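Local coordinates for membrane protein implicated in regulation of membrane protease activity (Corynebacterium glutamicum ATCC 13032, PDB 3CP0) that is of unknown function but, as the soluble NfeD-like domain of a membrane protein, probably helps regulate membrane protease activity through partner binding, at residues V25-E30 with V42-S47; L32-A37 with T59-E64; W49-M54 with T74-W79. All coordinates share one frame; numbering follows the deposited sequence. Where two conformers were deposited one is given.

Contact 1 of 3, residues V25-E30 with V42-S47. With ZN (zinc ion), chain B.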
loop_
_atom_site.group_PDB
_atom_site.type_symbol
_atom_site.label_atom_id
_atom_site.label_comp_id
_atom_site.label_asym_id
_atom_site.label_seq_id
_atom_site.Cartn_x
_atom_site.Cartn_y
_atom_site.Cartn_z
ATOM N N VAL A 25 7.771 -0.911 6.616
ATOM C CA VAL A 25 7.492 -2.232 6.071
ATOM C C VAL A 25 6.997 -3.080 7.223
ATOM O O VAL A 25 7.618 -3.114 8.270
ATOM C CB VAL A 25 8.757 -2.789 5.411
ATOM C CG1 VAL A 25 8.525 -4.159 4.969
ATOM C CG2 VAL A 25 9.138 -1.879 4.224
ATOM N N GLY A 26 5.868 -3.747 7.005
ATOM C CA GLY A 26 5.201 -4.548 7.988
ATOM C C GLY A 26 3.992 -3.813 8.561
ATOM O O GLY A 26 3.145 -4.453 9.201
ATOM N N HIS A 27 3.881 -2.512 8.302
ATOM C CA HIS A 27 2.660 -1.769 8.760
ATOM C C HIS A 27 1.453 -2.148 7.921
ATOM O O HIS A 27 1.578 -2.358 6.693
ATOM C CB HIS A 27 2.816 -0.249 8.557
ATOM C CG HIS A 27 3.693 0.442 9.575
ATOM N ND1 HIS A 27 4.863 -0.103 10.086
ATOM C CD2 HIS A 27 3.581 1.687 10.123
ATOM C CE1 HIS A 27 5.422 0.774 10.909
ATOM N NE2 HIS A 27 4.648 1.849 10.963
ATOM N N ARG A 28 0.276 -2.146 8.530
ATOM C CA ARG A 28 -0.953 -2.163 7.744
ATOM C C ARG A 28 -1.300 -0.768 7.220
ATOM O O ARG A 28 -0.847 0.270 7.773
ATOM C CB ARG A 28 -2.065 -2.715 8.597
ATOM C CG ARG A 28 -1.796 -4.251 8.835
ATOM C CD ARG A 28 -2.598 -4.677 9.978
ATOM N NE ARG A 28 -2.343 -6.086 10.274
ATOM C CZ ARG A 28 -1.342 -6.526 11.040
ATOM N NH1 ARG A 28 -0.484 -5.652 11.618
ATOM N NH2 ARG A 28 -1.215 -7.829 11.255
ATOM N N ALA A 29 -2.168 -0.716 6.215
ATOM C CA ALA A 29 -2.604 0.582 5.668
ATOM C C ALA A 29 -4.025 0.421 5.144
ATOM O O ALA A 29 -4.414 -0.670 4.702
ATOM C CB ALA A 29 -1.661 1.015 4.541
ATOM N N GLU A 30 -4.712 1.539 5.069
ATOM C CA GLU A 30 -6.095 1.529 4.609
ATOM C C GLU A 30 -6.155 2.123 3.206
ATOM O O GLU A 30 -5.556 3.191 2.923
ATOM C CB GLU A 30 -6.916 2.349 5.595
ATOM C CG GLU A 30 -8.332 2.406 5.202
ATOM C CD GLU A 30 -9.239 3.132 6.241
ATOM O OE1 GLU A 30 -8.759 3.616 7.312
ATOM O OE2 GLU A 30 -10.444 3.196 5.963
ATOM N N VAL A 42 -2.829 4.954 -0.090
ATOM C CA VAL A 42 -3.242 4.366 1.199
ATOM C C VAL A 42 -2.973 5.344 2.335
ATOM O O VAL A 42 -2.145 6.251 2.202
ATOM C CB VAL A 42 -2.462 3.039 1.496
ATOM C CG1 VAL A 42 -2.742 1.975 0.422
ATOM C CG2 VAL A 42 -0.910 3.322 1.617
ATOM N N ARG A 43 -3.648 5.121 3.466
ATOM C CA ARG A 43 -3.407 5.873 4.709
ATOM C C ARG A 43 -2.500 5.049 5.642
ATOM O O ARG A 43 -2.864 3.937 6.073
ATOM C CB ARG A 43 -4.754 6.231 5.385
ATOM C CG ARG A 43 -4.605 6.796 6.818
ATOM C CD ARG A 43 -5.856 7.564 7.333
ATOM N NE ARG A 43 -7.122 6.959 6.903
ATOM C CZ ARG A 43 -8.321 7.522 7.026
ATOM N NH1 ARG A 43 -8.464 8.725 7.576
ATOM N NH2 ARG A 43 -9.392 6.872 6.598
ATOM N N LEU A 44 -1.321 5.581 5.939
ATOM C CA LEU A 44 -0.246 4.838 6.605
ATOM C C LEU A 44 0.411 5.797 7.657
ATOM O O LEU A 44 0.924 6.878 7.287
ATOM C CB LEU A 44 0.785 4.389 5.516
ATOM C CG LEU A 44 2.077 3.745 6.013
ATOM C CD1 LEU A 44 1.811 2.495 6.883
ATOM C CD2 LEU A 44 2.841 3.349 4.715
ATOM N N ASP A 45 0.374 5.431 8.951
ATOM C CA ASP A 45 0.901 6.305 10.041
ATOM C C ASP A 45 0.333 7.743 9.929
ATOM O O ASP A 45 1.030 8.741 10.100
ATOM C CB ASP A 45 2.443 6.342 10.055
ATOM C CG ASP A 45 3.076 5.207 10.858
ATOM O OD1 ASP A 45 2.344 4.286 11.314
ATOM O OD2 ASP A 45 4.334 5.193 11.040
ATOM N N GLY A 46 -0.943 7.827 9.588
ATOM C CA GLY A 46 -1.635 9.109 9.617
ATOM C C GLY A 46 -1.421 9.984 8.387
ATOM O O GLY A 46 -1.922 11.133 8.329
ATOM N N SER A 47 -0.657 9.476 7.420
ATOM C CA SER A 47 -0.382 10.211 6.191
ATOM C C SER A 47 -0.906 9.479 4.948
ATOM O O SER A 47 -1.209 8.287 5.011
ATOM C CB SER A 47 1.125 10.439 6.043
ATOM O OG SER A 47 1.611 11.405 6.969
HETATM ZN ZN ZN B . 4.935 3.572 12.027
HETATM O O HOH W 1 7.041 3.863 11.997
#

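Contact 2 of 3, residues L32-A37 with T59-E64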
loop_
_atom_site.group_PDB
_atom_site.type_symbol
_atom_site.label_atom_id
_atom_site.label_comp_id
_atom_site.label_asym_id
_atom_site.label_seq_id
_atom_site.Cartn_x
_atom_site.Cartn_y
_atom_site.Cartn_z
ATOM N N LEU A 32 -7.221 4.166 0.226
ATOM C CA LEU A 32 -8.036 5.366 -0.033
ATOM C C LEU A 32 -8.461 5.511 -1.473
ATOM O O LEU A 32 -9.551 6.062 -1.734
ATOM C CB LEU A 32 -7.287 6.665 0.352
ATOM C CG LEU A 32 -6.772 6.717 1.783
ATOM C CD1 LEU A 32 -6.021 8.009 2.013
ATOM C CD2 LEU A 32 -7.916 6.560 2.802
ATOM N N GLU A 33 -7.577 5.159 -2.404
ATOM C CA GLU A 33 -7.954 5.052 -3.814
ATOM C C GLU A 33 -7.433 3.712 -4.288
ATOM O O GLU A 33 -6.317 3.297 -3.911
ATOM C CB GLU A 33 -7.339 6.175 -4.637
ATOM C CG GLU A 33 -7.475 7.557 -4.034
ATOM C CD GLU A 33 -8.859 8.181 -4.197
ATOM O OE1 GLU A 33 -9.784 7.552 -4.783
ATOM O OE2 GLU A 33 -9.014 9.333 -3.727
ATOM N N ASP A 34 -8.235 3.043 -5.114
ATOM C CA ASP A 34 -7.992 1.633 -5.498
ATOM C C ASP A 34 -6.546 1.405 -5.915
ATOM O O ASP A 34 -6.021 2.179 -6.760
ATOM C CB ASP A 34 -8.866 1.214 -6.686
ATOM C CG ASP A 34 -10.343 1.138 -6.368
ATOM O OD1 ASP A 34 -10.804 1.541 -5.267
ATOM O OD2 ASP A 34 -11.076 0.663 -7.296
ATOM N N VAL A 35 -5.942 0.374 -5.337
ATOM C CA VAL A 35 -4.523 0.066 -5.550
ATOM C C VAL A 35 -4.361 -1.075 -6.524
ATOM O O VAL A 35 -4.832 -2.187 -6.270
ATOM C CB VAL A 35 -3.816 -0.327 -4.231
ATOM C CG1 VAL A 35 -2.347 -0.734 -4.490
ATOM C CG2 VAL A 35 -3.895 0.814 -3.228
ATOM N N GLY A 36 -3.652 -0.841 -7.611
ATOM C CA GLY A 36 -3.427 -1.881 -8.604
ATOM C C GLY A 36 -2.025 -1.768 -9.163
ATOM O O GLY A 36 -1.060 -1.533 -8.426
ATOM N N ALA A 37 -1.918 -2.026 -10.472
ATOM C CA ALA A 37 -0.596 -2.151 -11.095
ATOM C C ALA A 37 0.229 -0.879 -11.032
ATOM O O ALA A 37 1.435 -0.962 -10.762
ATOM C CB ALA A 37 -0.719 -2.610 -12.558
ATOM N N THR A 59 -6.232 -6.064 -7.675
ATOM C CA THR A 59 -6.592 -4.719 -7.241
ATOM C C THR A 59 -7.171 -4.814 -5.816
ATOM O O THR A 59 -7.950 -5.746 -5.494
ATOM C CB THR A 59 -7.668 -4.140 -8.201
ATOM O OG1 THR A 59 -7.079 -3.974 -9.499
ATOM C CG2 THR A 59 -8.155 -2.782 -7.737
ATOM N N PHE A 60 -6.784 -3.857 -4.977
ATOM C CA PHE A 60 -7.333 -3.692 -3.635
ATOM C C PHE A 60 -8.263 -2.497 -3.680
ATOM O O PHE A 60 -7.838 -1.358 -3.977
ATOM C CB PHE A 60 -6.180 -3.469 -2.613
ATOM C CG PHE A 60 -5.307 -4.660 -2.463
ATOM C CD1 PHE A 60 -5.707 -5.720 -1.660
ATOM C CD2 PHE A 60 -4.074 -4.715 -3.112
ATOM C CE1 PHE A 60 -4.891 -6.855 -1.505
ATOM C CE2 PHE A 60 -3.239 -5.834 -2.993
ATOM C CZ PHE A 60 -3.646 -6.893 -2.175
ATOM N N ALA A 61 -9.532 -2.712 -3.363
ATOM C CA ALA A 61 -10.469 -1.609 -3.515
ATOM C C ALA A 61 -10.437 -0.653 -2.296
ATOM O O ALA A 61 -10.021 -1.046 -1.200
ATOM C CB ALA A 61 -11.889 -2.193 -3.670
ATOM N N GLU A 62 -10.885 0.591 -2.505
ATOM C CA GLU A 62 -11.061 1.568 -1.436
ATOM C C GLU A 62 -11.764 0.930 -0.232
ATOM O O GLU A 62 -12.811 0.271 -0.390
ATOM C CB GLU A 62 -11.902 2.759 -1.924
ATOM C CG GLU A 62 -12.059 3.857 -0.878
ATOM C CD GLU A 62 -13.157 4.863 -1.195
ATOM O OE1 GLU A 62 -13.857 4.728 -2.221
ATOM O OE2 GLU A 62 -13.325 5.793 -0.393
ATOM N N GLY A 63 -11.191 1.165 0.950
ATOM C CA GLY A 63 -11.705 0.650 2.218
ATOM C C GLY A 63 -11.012 -0.617 2.639
ATOM O O GLY A 63 -11.076 -0.988 3.838
ATOM N N GLU A 64 -10.341 -1.303 1.712
ATOM C CA GLU A 64 -9.645 -2.541 2.129
ATOM C C GLU A 64 -8.436 -2.235 3.004
ATOM O O GLU A 64 -7.811 -1.172 2.852
ATOM C CB GLU A 64 -9.222 -3.430 0.931
ATOM C CG GLU A 64 -10.453 -4.010 0.165
ATOM C CD GLU A 64 -10.050 -4.907 -1.032
ATOM O OE1 GLU A 64 -9.022 -5.616 -0.936
ATOM O OE2 GLU A 64 -10.758 -4.929 -2.076
#

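Contact 3 of 3, residues W49-M54 with T74-W79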
loop_
_atom_site.group_PDB
_atom_site.type_symbol
_atom_site.label_atom_id
_atom_site.label_comp_id
_atom_site.label_asym_id
_atom_site.label_seq_id
_atom_site.Cartn_x
_atom_site.Cartn_y
_atom_site.Cartn_z
ATOM N N TRP A 49 0.047 7.958 1.394
ATOM C CA TRP A 49 1.170 7.430 0.632
ATOM C C TRP A 49 0.678 6.855 -0.690
ATOM O O TRP A 49 -0.335 6.170 -0.758
ATOM C CB TRP A 49 1.830 6.263 1.402
ATOM C CG TRP A 49 2.618 6.734 2.505
ATOM C CD1 TRP A 49 2.167 7.250 3.695
ATOM C CD2 TRP A 49 4.039 6.749 2.566
ATOM N NE1 TRP A 49 3.251 7.584 4.500
ATOM C CE2 TRP A 49 4.403 7.314 3.813
ATOM C CE3 TRP A 49 5.034 6.358 1.675
ATOM C CZ2 TRP A 49 5.751 7.506 4.190
ATOM C CZ3 TRP A 49 6.369 6.522 2.048
ATOM C CH2 TRP A 49 6.711 7.090 3.297
ATOM N N SER A 50 1.478 7.049 -1.735
ATOM C CA SER A 50 1.280 6.281 -2.974
ATOM C C SER A 50 1.470 4.809 -2.699
ATOM O O SER A 50 2.338 4.408 -1.897
ATOM C CB SER A 50 2.304 6.701 -4.010
ATOM O OG SER A 50 2.074 8.078 -4.420
ATOM N N ALA A 51 0.741 3.967 -3.440
ATOM C CA ALA A 51 0.846 2.513 -3.257
ATOM C C ALA A 51 0.626 1.781 -4.579
ATOM O O ALA A 51 -0.060 2.299 -5.479
ATOM C CB ALA A 51 -0.181 2.008 -2.209
ATOM N N ARG A 52 1.261 0.622 -4.701
ATOM C CA ARG A 52 1.097 -0.265 -5.856
ATOM C C ARG A 52 0.903 -1.675 -5.302
ATOM O O ARG A 52 1.363 -1.991 -4.205
ATOM C CB ARG A 52 2.369 -0.268 -6.721
ATOM C CG ARG A 52 2.618 1.025 -7.524
ATOM C CD ARG A 52 1.364 1.720 -8.066
ATOM N NE ARG A 52 1.689 3.037 -8.656
ATOM C CZ ARG A 52 1.357 4.227 -8.148
ATOM N NH1 ARG A 52 0.649 4.366 -7.033
ATOM N NH2 ARG A 52 1.725 5.323 -8.794
ATOM N N SER A 53 0.234 -2.527 -6.075
ATOM C CA SER A 53 0.070 -3.918 -5.641
ATOM C C SER A 53 1.371 -4.675 -5.830
ATOM O O SER A 53 2.142 -4.388 -6.754
ATOM C CB SER A 53 -1.049 -4.557 -6.444
ATOM O OG SER A 53 -2.251 -3.949 -6.048
HETATM N N MSE A 54 1.639 -5.613 -4.917
HETATM C CA MSE A 54 2.779 -6.503 -5.085
HETATM C C MSE A 54 2.643 -7.361 -6.373
HETATM O O MSE A 54 3.626 -7.624 -7.064
HETATM C CB MSE A 54 2.866 -7.430 -3.848
HETATM C CG MSE A 54 4.043 -8.382 -3.953
HETATM SE SE MSE A 54 3.851 -9.739 -2.589
HETATM C CE MSE A 54 2.575 -10.790 -3.586
ATOM N N THR A 74 9.323 6.251 -2.415
ATOM C CA THR A 74 8.290 6.685 -1.502
ATOM C C THR A 74 6.956 6.005 -1.853
ATOM O O THR A 74 5.871 6.559 -1.564
ATOM C CB THR A 74 8.108 8.188 -1.475
ATOM O OG1 THR A 74 8.079 8.722 -2.818
ATOM C CG2 THR A 74 9.264 8.852 -0.708
ATOM N N THR A 75 7.054 4.841 -2.493
ATOM C CA THR A 75 5.845 4.103 -2.877
ATOM C C THR A 75 5.740 2.850 -2.032
ATOM O O THR A 75 6.689 2.053 -1.998
ATOM C CB THR A 75 5.947 3.647 -4.361
ATOM O OG1 THR A 75 6.102 4.822 -5.161
ATOM C CG2 THR A 75 4.689 2.923 -4.806
ATOM N N ALA A 76 4.617 2.705 -1.368
ATOM C CA ALA A 76 4.381 1.515 -0.606
ATOM C C ALA A 76 3.943 0.383 -1.559
ATOM O O ALA A 76 3.037 0.563 -2.397
ATOM C CB ALA A 76 3.266 1.797 0.412
ATOM N N ILE A 77 4.564 -0.781 -1.413
ATOM C CA ILE A 77 4.131 -1.941 -2.172
ATOM C C ILE A 77 3.362 -2.823 -1.187
ATOM O O ILE A 77 3.869 -3.216 -0.104
ATOM C CB ILE A 77 5.341 -2.766 -2.728
ATOM C CG1 ILE A 77 6.373 -1.894 -3.466
ATOM C CG2 ILE A 77 4.903 -3.888 -3.692
ATOM C CD1 ILE A 77 5.715 -1.006 -4.511
ATOM N N VAL A 78 2.136 -3.098 -1.569
ATOM C CA VAL A 78 1.175 -3.729 -0.618
ATOM C C VAL A 78 0.647 -5.066 -1.038
ATOM O O VAL A 78 0.568 -5.408 -2.254
ATOM C CB VAL A 78 -0.001 -2.772 -0.326
ATOM C CG1 VAL A 78 0.552 -1.382 0.193
ATOM C CG2 VAL A 78 -0.887 -2.560 -1.539
ATOM N N TRP A 79 0.256 -5.835 -0.028
ATOM C CA TRP A 79 -0.362 -7.135 -0.289
ATOM C C TRP A 79 -1.446 -7.405 0.750
ATOM O O TRP A 79 -1.838 -6.522 1.533
ATOM C CB TRP A 79 0.685 -8.240 -0.352
ATOM C CG TRP A 79 0.192 -9.539 -0.984
ATOM C CD1 TRP A 79 0.257 -10.802 -0.456
ATOM C CD2 TRP A 79 -0.442 -9.666 -2.275
ATOM N NE1 TRP A 79 -0.329 -11.730 -1.338
ATOM C CE2 TRP A 79 -0.755 -11.055 -2.457
ATOM C CE3 TRP A 79 -0.771 -8.753 -3.287
ATOM C CZ2 TRP A 79 -1.399 -11.540 -3.626
ATOM C CZ3 TRP A 79 -1.438 -9.255 -4.444
ATOM C CH2 TRP A 79 -1.704 -10.619 -4.592
#

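Contact 1 of 3, residues V25-E30 with V42-S47
H27 and D45 meet at a zinc ion, showing how a metal can tie a loop to a neighbouring hairpin turn. H27 NE2 and D45 OD2 each bind zinc at 2.0 Å, and a water supplies a further ligand. D45 OD1 is much the more distant carboxylate oxygen from zinc, at 2.8 Å, so the carboxylate grips the metal unevenly. That oxygen lies at the edge of the H27 ring, near its plane and 3.1 Å from H27 CD2, while the ring and carboxylate planes are turned 60° apart.

Apolar contacts continue from H27 along the strands. With its CG anti to the backbone N (chi1 173°), L44 swings CD1 to within 3.4 Å of H27 CB, the two side chains crossing at about a right angle. Further along, A29 CB sits against V42 CB at 3.7 Å.

The backbones pair antiparallel at E30 and R43: R43 N gives a 2.8 Å bond to E30 O, and E30 N returns a longer one to R43 O. From this pair both side chains run alongside each other in the same direction. In one of the two conformers of R43 a salt bridge links E30 OE1 to R43 NH2 at 3.4 Å, but its hydrogen bond is weak and bent, and the link is doubtful.

Backbone bonds in both directions between L44 and S47 close a type I' turn, which places D45 beside the metal and leads from strand 41-44 into strand 47-53. Strands 28-31 and 41-44 themselves form the first hairpin of an OB-type fold, consistent with the NfeD-like family, with the zinc site at the hairpin's open end.

Contact 2 of 3, residues L32-A37 with T59-E64
V35 and F60 illustrate how two loops can borrow the geometry of a sheet for a single residue pair. V35 N bonds F60 O and F60 N bonds V35 O, both at 2.9 Å, forming one antiparallel hydrogen-bonded bridge. The two side chains are buried on the same side, with V35 CB 4.3 Å from F60 CB, and this is the tight half of the contact.

The outer, solvent-exposed half is looser and polar. D34 OD1 accepts the backbone N-H of E62 at 2.9 Å, met from above the carboxylate plane, 41° out of it. In the conformer described, the extended E62 side chain, with CG anti to the backbone N (chi1 -177°), brings CG to 3.4 Å from L32 O. T59 merely brushes D34 here, CG2 to CB at 4.2 Å. The carboxylates of D34 and E62 do not touch. A type II turn from A61 to E64 folds the second loop back, and E64 OE2 accepts A61 N at 2.8 Å, the donor standing well above the carboxylate plane (82° out of it).

Inward, V35 rests on V42 of strand 41-44 and on A51 and S53 of strand 47-53, while F60 packs on S53 and H58. At the other end L32 and E33 both face Q41 in a classic beta bulge, and G63 and E64 join the backbone of V31, so the paired loops border strands 28-31, 41-44 and 47-53.

Contact 3 of 3, residues W49-M54 with T74-W79
M54 and W79 are brought together by torsion: M54 has CG anti to its own nitrogen (chi1 -180°) and runs straight until it bends at chi3 (80°), which lays its terminal methyl on the indole. W79, whose CG likewise lies opposite the backbone nitrogen, offers one face. M54 CE stands 3.5 Å from the centroid of the five-membered ring, 12° off its normal, a CH-pi contact directly over the ring system. The residue is selenomethionine, and its SE follows over the same face at 4.3 Å from that centroid, the selenium counterpart of a Met-aromatic contact. H58 meets W79 edge-to-face.

Before this end, strands 47-53 and 75-80 pair in parallel. The bonds alternate in direction: A76 N gives to S50 O, R52 N to A76 O (2.9 Å), V78 N to R52 O (3.0 Å) and M54 N to V78 O.

On one face A51 and A76 turn inward with CB atoms 4.3 Å apart, and V78 CG1 also approaches A51 CB. On the other face I77 lies beside R52, and I77 CG2 reaches M54 CA at 3.6 Å. At the far end W49 brings CE3 within 3.4 Å of T74 O, meeting it obliquely.

Chemically, this is a parallel ladder between an apolar face of A51, A76 and V78 and a mixed face of R52, T75 and I77. Four backbone bonds satisfy one side of each strand, while the other side pairs with that strand's other neighbours. The 4.5 Å spacing of A51 CA and A76 CA is consistent with their small side chains, and methyl and selenium over the electron-rich indole add largely dispersive attraction where the ladder ends.

In the fold
The three contacts fit the closed OB-type barrel, with strand order 1-2-3-5-4 and the first and last strands also pairing. Contact 3 lies nearest the chain's centre and joins two strands in parallel through a continuous ladder. Contacts 1 and 2 are both partly buried and peripheral to it: contact 1 has one antiparallel pair in the first hairpin and spends its surface end on charge and zinc, whereas contact 2 joins loops. Strand 41-44 links contacts 1 and 3, since V42 bonds W49 across to strand 47-53 and packs its CG1 on A51. A probable backbone bond from S53 to G36 ties the loops of contact 2 to the central ladder.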